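Local coordinates for DUF3829 domain-containing protein (Bacteroides thetaiotaomicron, PDB 3RH3) that is of unknown function but folds as an all-helical, single-chain DUF3829-like protein, probably made as a lipoprotein in the cell, at residues A[171-176]-A[196-201]; A[179-184]-A[190-195]; A[226-231]-A[259-264]. All blocks are in the same frame, centred on the assembly; numbering follows the deposited sequence.

Contact 1: A[171-176]-A[196-201]; sequences SGTVQS and MAELEK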
# COMPACT_ATOMS: atom_id res chain seq x y z
N SER A 171 -7.14 -6.63 4.03
CA SER A 171 -5.91 -5.98 4.45
C SER A 171 -5.25 -5.30 3.27
O SER A 171 -4.75 -4.19 3.42
CB SER A 171 -4.96 -6.99 5.09
OG SER A 171 -5.42 -7.21 6.41
N GLY A 172 -5.26 -5.97 2.12
CA GLY A 172 -4.74 -5.42 0.87
C GLY A 172 -5.54 -4.20 0.43
O GLY A 172 -4.96 -3.17 0.08
N THR A 173 -6.87 -4.29 0.51
CA THR A 173 -7.77 -3.17 0.14
C THR A 173 -7.55 -1.99 1.08
O THR A 173 -7.45 -0.86 0.59
CB THR A 173 -9.23 -3.64 0.11
OG1 THR A 173 -9.30 -4.84 -0.66
CG2 THR A 173 -10.15 -2.61 -0.54
N VAL A 174 -7.35 -2.24 2.41
CA VAL A 174 -7.10 -1.18 3.37
C VAL A 174 -5.78 -0.45 3.01
O VAL A 174 -5.73 0.79 2.99
CB VAL A 174 -7.12 -1.70 4.85
CG1 VAL A 174 -6.50 -0.68 5.81
CG2 VAL A 174 -8.54 -2.06 5.29
N GLN A 175 -4.74 -1.24 2.72
CA GLN A 175 -3.41 -0.75 2.34
C GLN A 175 -3.53 0.13 1.07
O GLN A 175 -2.91 1.20 1.03
CB GLN A 175 -2.47 -1.94 2.13
CG GLN A 175 -1.11 -1.57 1.56
CD GLN A 175 -0.22 -2.78 1.41
OE1 GLN A 175 0.75 -2.95 2.15
NE2 GLN A 175 -0.52 -3.66 0.47
N SER A 176 -4.32 -0.30 0.06
CA SER A 176 -4.55 0.51 -1.16
C SER A 176 -5.24 1.85 -0.80
O SER A 176 -4.84 2.91 -1.30
CB SER A 176 -5.41 -0.24 -2.18
OG SER A 176 -4.71 -1.37 -2.67
N MSE A 196 -13.25 1.98 -1.23
CA MSE A 196 -14.11 1.82 -0.06
C MSE A 196 -15.32 0.95 -0.41
O MSE A 196 -15.69 0.09 0.38
CB MSE A 196 -14.53 3.17 0.49
CG MSE A 196 -13.37 3.90 1.15
SE MSE A 196 -13.09 3.31 3.00
CE MSE A 196 -14.65 4.19 3.75
N ALA A 197 -15.86 1.11 -1.65
CA ALA A 197 -16.97 0.30 -2.15
C ALA A 197 -16.50 -1.16 -2.30
O ALA A 197 -17.24 -2.08 -1.95
CB ALA A 197 -17.46 0.85 -3.48
N GLU A 198 -15.27 -1.36 -2.79
CA GLU A 198 -14.64 -2.69 -2.92
C GLU A 198 -14.53 -3.33 -1.51
O GLU A 198 -14.98 -4.46 -1.30
CB GLU A 198 -13.26 -2.57 -3.62
CG GLU A 198 -12.49 -3.88 -3.76
CD GLU A 198 -11.12 -3.79 -4.41
OE1 GLU A 198 -11.03 -3.27 -5.54
OE2 GLU A 198 -10.14 -4.29 -3.80
N LEU A 199 -14.01 -2.57 -0.55
CA LEU A 199 -13.87 -2.99 0.85
C LEU A 199 -15.23 -3.35 1.49
O LEU A 199 -15.31 -4.34 2.23
CB LEU A 199 -13.17 -1.91 1.68
CG LEU A 199 -12.83 -2.27 3.17
CD1 LEU A 199 -12.10 -3.61 3.25
CD2 LEU A 199 -12.01 -1.19 3.81
N GLU A 200 -16.29 -2.54 1.21
CA GLU A 200 -17.64 -2.76 1.75
C GLU A 200 -18.20 -4.09 1.20
O GLU A 200 -18.85 -4.82 1.93
CB GLU A 200 -18.56 -1.57 1.41
CG GLU A 200 -20.06 -1.78 1.66
CD GLU A 200 -20.58 -1.46 3.04
OE1 GLU A 200 -19.82 -1.60 4.03
OE2 GLU A 200 -21.78 -1.11 3.15
N LYS A 201 -17.95 -4.37 -0.07
CA LYS A 201 -18.40 -5.58 -0.74
C LYS A 201 -17.67 -6.80 -0.13
O LYS A 201 -18.31 -7.82 0.14
CB LYS A 201 -18.12 -5.46 -2.26
CG LYS A 201 -18.98 -6.32 -3.15
CD LYS A 201 -18.64 -6.12 -4.62

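Contact 2: A[179-184]-A[190-195]; sequences NLYSRK and VRIDLK. With EDO (1,2-ethanediol), chain E.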
# COMPACT_ATOMS: atom_id res chain seq x y z
N ASN A 179 -2.73 4.12 0.88
CA ASN A 179 -1.82 4.61 -0.15
C ASN A 179 -2.44 5.78 -0.93
O ASN A 179 -1.77 6.78 -1.18
CB ASN A 179 -1.42 3.49 -1.11
CG ASN A 179 -0.34 3.90 -2.09
OD1 ASN A 179 0.65 4.54 -1.74
ND2 ASN A 179 -0.54 3.59 -3.34
N LEU A 180 -3.73 5.66 -1.29
CA LEU A 180 -4.45 6.70 -2.00
C LEU A 180 -4.66 7.93 -1.13
O LEU A 180 -4.56 9.06 -1.62
CB LEU A 180 -5.81 6.19 -2.52
CG LEU A 180 -5.69 5.16 -3.67
CD1 LEU A 180 -6.97 4.33 -3.80
CD2 LEU A 180 -5.27 5.83 -4.98
N TYR A 181 -4.92 7.71 0.17
CA TYR A 181 -5.09 8.80 1.10
C TYR A 181 -3.76 9.53 1.36
O TYR A 181 -3.75 10.77 1.39
CB TYR A 181 -5.70 8.31 2.41
CG TYR A 181 -5.87 9.43 3.40
CD1 TYR A 181 -6.94 10.33 3.29
CD2 TYR A 181 -4.92 9.67 4.39
CE1 TYR A 181 -7.01 11.46 4.10
CE2 TYR A 181 -5.02 10.77 5.24
CZ TYR A 181 -6.09 11.64 5.11
OH TYR A 181 -6.15 12.75 5.92
N SER A 182 -2.66 8.78 1.55
CA SER A 182 -1.31 9.24 1.92
C SER A 182 -0.66 10.27 0.96
O SER A 182 0.47 10.68 1.19
CB SER A 182 -0.37 8.04 2.03
OG SER A 182 0.21 7.62 0.80
N ARG A 183 -1.31 10.63 -0.13
CA ARG A 183 -0.76 11.52 -1.14
C ARG A 183 -0.98 12.97 -0.73
O ARG A 183 -2.00 13.58 -1.07
CB ARG A 183 -1.37 11.22 -2.51
CG ARG A 183 -1.11 9.80 -2.96
CD ARG A 183 -1.91 9.41 -4.17
NE ARG A 183 -1.61 8.02 -4.48
CZ ARG A 183 -1.92 7.40 -5.61
NH1 ARG A 183 -2.56 8.05 -6.58
NH2 ARG A 183 -1.58 6.13 -5.78
N LYS A 184 -0.04 13.49 0.04
CA LYS A 184 -0.01 14.87 0.50
C LYS A 184 -0.08 15.79 -0.71
O LYS A 184 0.60 15.56 -1.70
CB LYS A 184 1.27 15.08 1.31
CG LYS A 184 1.52 16.47 1.81
CD LYS A 184 2.61 16.43 2.86
CE LYS A 184 3.20 17.80 3.07
NZ LYS A 184 2.23 18.73 3.70
N VAL A 190 -11.96 10.10 -5.30
CA VAL A 190 -12.72 9.24 -6.19
C VAL A 190 -12.16 7.81 -6.14
O VAL A 190 -12.95 6.86 -6.01
CB VAL A 190 -12.76 9.86 -7.63
CG1 VAL A 190 -11.38 9.90 -8.30
CG2 VAL A 190 -13.80 9.18 -8.51
N ARG A 191 -10.82 7.64 -6.18
CA ARG A 191 -10.21 6.32 -6.08
C ARG A 191 -10.38 5.79 -4.65
O ARG A 191 -10.73 4.61 -4.49
CB ARG A 191 -8.74 6.35 -6.53
CG ARG A 191 -8.59 6.66 -8.02
CD ARG A 191 -7.86 5.56 -8.73
NE ARG A 191 -7.96 5.71 -10.17
CZ ARG A 191 -8.63 4.90 -10.99
NH1 ARG A 191 -9.25 3.83 -10.50
NH2 ARG A 191 -8.66 5.13 -12.29
N ILE A 192 -10.26 6.65 -3.61
CA ILE A 192 -10.54 6.18 -2.24
C ILE A 192 -11.97 5.62 -2.21
O ILE A 192 -12.15 4.50 -1.71
CB ILE A 192 -10.32 7.23 -1.12
CG1 ILE A 192 -8.84 7.59 -0.95
CG2 ILE A 192 -10.92 6.77 0.23
CD1 ILE A 192 -8.63 9.02 -0.40
N ASP A 193 -12.98 6.38 -2.76
CA ASP A 193 -14.37 5.96 -2.76
C ASP A 193 -14.55 4.61 -3.48
O ASP A 193 -15.24 3.75 -2.95
CB ASP A 193 -15.30 7.02 -3.37
CG ASP A 193 -15.27 8.36 -2.64
OD1 ASP A 193 -14.94 8.37 -1.42
OD2 ASP A 193 -15.52 9.42 -3.30
N LEU A 194 -13.91 4.42 -4.65
CA LEU A 194 -13.99 3.16 -5.38
C LEU A 194 -13.43 2.03 -4.53
O LEU A 194 -14.04 0.97 -4.46
CB LEU A 194 -13.25 3.24 -6.73
CG LEU A 194 -13.97 4.06 -7.81
CD1 LEU A 194 -12.99 4.48 -8.87
CD2 LEU A 194 -15.10 3.29 -8.40
N LYS A 195 -12.31 2.26 -3.85
CA LYS A 195 -11.71 1.21 -2.99
C LYS A 195 -12.54 0.97 -1.72
O LYS A 195 -12.57 -0.17 -1.23
CB LYS A 195 -10.24 1.52 -2.65
CG LYS A 195 -9.29 1.37 -3.82
CD LYS A 195 -8.82 -0.06 -4.04
CE LYS A 195 -8.18 -0.21 -5.40
NZ LYS A 195 -7.32 -1.42 -5.48
C1 EDO E . 4.88 8.15 -1.33
O1 EDO E . 4.81 9.09 -2.41
C2 EDO E . 4.62 6.72 -1.78
O2 EDO E . 3.37 6.27 -1.23

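Contact 3: A[226-231]-A[259-264]; sequences LSTVKS and YGLSVI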
# COMPACT_ATOMS: atom_id res chain seq x y z
N LEU A 226 -13.15 -8.01 11.50
CA LEU A 226 -14.30 -7.38 10.81
C LEU A 226 -14.69 -6.05 11.46
O LEU A 226 -14.90 -5.06 10.76
CB LEU A 226 -15.52 -8.33 10.74
CG LEU A 226 -15.29 -9.65 10.02
CD1 LEU A 226 -16.54 -10.51 10.02
CD2 LEU A 226 -14.85 -9.43 8.61
N SER A 227 -14.75 -6.03 12.80
CA SER A 227 -15.06 -4.84 13.60
C SER A 227 -14.01 -3.72 13.36
O SER A 227 -14.40 -2.56 13.22
CB SER A 227 -15.13 -5.22 15.08
OG SER A 227 -15.04 -4.09 15.93
N THR A 228 -12.71 -4.08 13.27
CA THR A 228 -11.59 -3.16 13.00
C THR A 228 -11.68 -2.60 11.59
O THR A 228 -11.29 -1.46 11.36
CB THR A 228 -10.24 -3.90 13.19
OG1 THR A 228 -10.26 -4.55 14.47
CG2 THR A 228 -9.03 -2.98 13.11
N VAL A 229 -12.17 -3.39 10.63
CA VAL A 229 -12.35 -2.92 9.26
C VAL A 229 -13.44 -1.81 9.26
O VAL A 229 -13.21 -0.73 8.70
CB VAL A 229 -12.67 -4.06 8.27
CG1 VAL A 229 -13.18 -3.51 6.94
CG2 VAL A 229 -11.45 -4.94 8.04
N LYS A 230 -14.59 -2.07 9.93
CA LYS A 230 -15.69 -1.07 10.01
C LYS A 230 -15.19 0.20 10.70
O LYS A 230 -15.53 1.27 10.25
CB LYS A 230 -16.93 -1.61 10.74
CG LYS A 230 -17.53 -2.86 10.13
CD LYS A 230 -18.42 -3.63 11.12
CE LYS A 230 -18.46 -5.10 10.76
NZ LYS A 230 -19.01 -5.94 11.86
N SER A 231 -14.34 0.08 11.74
CA SER A 231 -13.78 1.24 12.44
C SER A 231 -12.89 2.02 11.52
O SER A 231 -12.94 3.24 11.51
CB SER A 231 -13.00 0.80 13.67
OG SER A 231 -13.95 0.49 14.66
N TYR A 259 -1.21 -2.75 13.16
CA TYR A 259 -1.14 -4.12 13.66
C TYR A 259 -2.43 -4.91 13.48
O TYR A 259 -2.36 -6.12 13.25
CB TYR A 259 -0.67 -4.12 15.12
CG TYR A 259 0.75 -3.60 15.22
CD1 TYR A 259 1.84 -4.41 14.90
CD2 TYR A 259 1.01 -2.26 15.51
CE1 TYR A 259 3.14 -3.92 14.89
CE2 TYR A 259 2.31 -1.75 15.49
CZ TYR A 259 3.37 -2.58 15.17
OH TYR A 259 4.65 -2.08 15.12
N GLY A 260 -3.58 -4.24 13.55
CA GLY A 260 -4.86 -4.89 13.37
C GLY A 260 -5.16 -5.25 11.93
O GLY A 260 -5.77 -6.29 11.67
N LEU A 261 -4.78 -4.39 10.97
CA LEU A 261 -5.07 -4.68 9.57
C LEU A 261 -3.79 -4.89 8.77
O LEU A 261 -3.72 -4.56 7.58
CB LEU A 261 -5.96 -3.57 8.97
CG LEU A 261 -7.27 -3.27 9.74
CD1 LEU A 261 -7.95 -2.04 9.25
CD2 LEU A 261 -8.24 -4.48 9.74
N SER A 262 -2.78 -5.54 9.41
CA SER A 262 -1.45 -5.85 8.88
C SER A 262 -1.54 -6.67 7.60
O SER A 262 -2.21 -7.70 7.57
CB SER A 262 -0.62 -6.59 9.93
N VAL A 263 -0.86 -6.18 6.53
CA VAL A 263 -0.83 -6.77 5.19
C VAL A 263 0.39 -7.72 4.98
O VAL A 263 0.80 -7.92 3.83
CB VAL A 263 -0.86 -5.66 4.09
N ILE A 264 0.93 -8.32 6.07
CA ILE A 264 2.06 -9.26 5.95
C ILE A 264 1.52 -10.65 5.54
O ILE A 264 0.55 -11.14 6.16
CB ILE A 264 2.93 -9.29 7.25
CG1 ILE A 264 3.75 -7.99 7.37
CG2 ILE A 264 3.86 -10.51 7.28
CD1 ILE A 264 3.92 -7.46 8.76
OXT ILE A 264 2.02 -11.22 4.54

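Contact 1: A[171-176]-A[196-201]
Thr173 lies between Leu199 and Glu198 and touches both. Its methyl CG2 rests on Leu199 CB at 3.8 Å, while its hydroxyl OG1 comes within 3.3 Å of Glu198 OE2. A single first torsion places both branches: CG2 anti to the backbone N, toward the neighbouring helix, and OG1 anti to the carbonyl carbon, on the side of the carboxylates. Beside this pair, Val174 CG2 meets Leu199 CD2 at 3.9 Å, branch against branch, the two side chains crossing obliquely. Glu198 reaches the threonine with an extended chain, CG anti to the backbone N (chi1 178°) and the carboxylate carried past CG2. The stronger polar partners of Thr173 OG1 lie outside, at Glu202 OE1 and Lys169 O, which are hydrogen-bonded to it. Glu198 and Glu202 thus bring two carboxylates close together beside one hydroxyl, which may raise the proton affinity of one of them. With an alanine at Glu198 the carboxylate beside Thr173 is gone, and the threonine methyl and hydroxyl would probably lose their cover on that side, although OG1 keeps Glu202 and Lys169 O. Further in, Leu199 is backed by Met170 and Ile177 of helix 161-181 and by Met233 of helix 216-240. The axes of 171-176 and 196-201 run nearly antiparallel, at 163°, and approach to 9.6 Å, with the CA atoms of Thr173 and Leu199 6.1 Å apart. This is the interface of an antiparallel helical hairpin within an all-helical bundle, apolar inside and with carboxylates along one border.

Contact 2: A[179-184]-A[190-195]
Leu180 and Ile192 are brought together by matching first torsions. Leu180 holds CG anti to its carbonyl carbon (chi1 -70°); Ile192 places CG1 likewise (chi1 -68°), and CD1, carried on from CG1, comes nearer to the facing segment. They pack near the turn of a helical hairpin, where helix 161-181 ends and helix 189-207 has just begun. Leu180 CB lies against Ile192 CG1 at 3.7 Å. Both leucine methyls pack on Arg191 CB, at 3.8 Å, and CD1 also touches Lys195 CG, at the same distance, the Leu180 and Lys195 side chains at about a right angle. Here the aliphatic roots of the two basic residues do the touching; the Arg191 chain bends at its second torsion and leads its charged end away. Ile192 CD1 continues past Leu180 to the backbone of Tyr181, 3.9 Å from its CA, and sits at the edge of the tyrosine ring, near its plane. That ring is directed away from the hairpin toward Tyr250 and Met253 of helix 247-257, and Tyr181 OH is hydrogen-bonded to Ser246 N. Beyond Tyr181 the chain leaves the helix and makes an inverse gamma turn centred on Arg183, with a weak Lys184 N to Ser182 O bond of 3.1 Å. A 1,2-ethanediol molecule, probably from the crystallisation liquor, bonds weakly to Asn179 OD1 through its O2. Asn179 OD1 is also hydrogen-bonded to Ser133 OG, and the diol to Lys136 NZ. The Arg183 guanidinium folds back under Leu180, whose CD2 stands 3.6 Å above its plane, offset toward the rim. At the helix end Ser182 OG gives a 2.9 Å hydrogen bond to Asn179 O, tilted 30° out of the carbonyl plane.

Contact 3: A[226-231]-A[259-264]
Thr228 and Val229, on one turn of helix 216-240, face Gly260 and Leu261 in the irregular C-terminal tail that follows helix 247-257. The CA atoms of Thr228 and Gly260 are 7.0 Å apart, and those of Val229 and Leu261 are 7.5 Å apart. Gly260 still has helix-like backbone angles, but Leu261 turns off (phi -115°, psi 37°), and the chain then runs away from the helix toward its end. At Gly260 the Thr228 methyl stands in the way of a side chain: a CB there would lie about 3.3 Å from Thr228 CG2, a tight fit. Leu261 does all the touching from the tail. Its CD2 reaches Val229 CG2 at 3.7 Å, the two side chains at about a right angle. The same methyl lies 3.8 Å from Thr228 CG2, the Thr228 and Leu261 side chains running past each other in opposite directions. The other branch, CD1, is turned to the backbone of the helix, 4.0 Å from Thr228 O. The threonine presents its methyl because CG2 is anti to the backbone N (chi1 -51° for OG1); its hydroxyl, beside that N, is hydrogen-bonded to Ser224 O on the preceding turn. Phe225 and Phe232 of helix 216-240 also touch Leu261, and Tyr257 touches Thr228. Past Leu261 order falls off: Ser262 and Val263 are modelled only as far as CB, and Ile264 is poorly ordered, although Val263 O is hydrogen-bonded to Tyr22 OH. The chemistry between the two segments is thus apolar and without directional bonds, one leucine set against two beta-branched residues, and it implies that here the tail is held by apolar packing of Leu261, with polar links, to Tyr22 OH and weakly to Ser171 OG, made elsewhere.

In the fold
Contacts 1 and 2 join the same two helices, 161-181 and 189-207, with contact 2 nested toward the turn; they touch where Thr173 CG2 lies 3.5 Å from Lys195 O. Contact 3 instead holds the C-terminal tail to helix 216-240, about 17 Å from contact 2 between centres. It meets contact 1 through Leu199 CD1 and Val229 CG1, 3.8 Å apart, and through weak bonds from Ser171 OG to the carbonyls of Leu261 and Ser262. All three are mainly buried, but contact 2 reaches the surface at Arg191, and contact 3 lies farther from the chain's centre. Their margins differ: acidic in contact 1, basic side chains in contact 2, and a fraying chain end in contact 3.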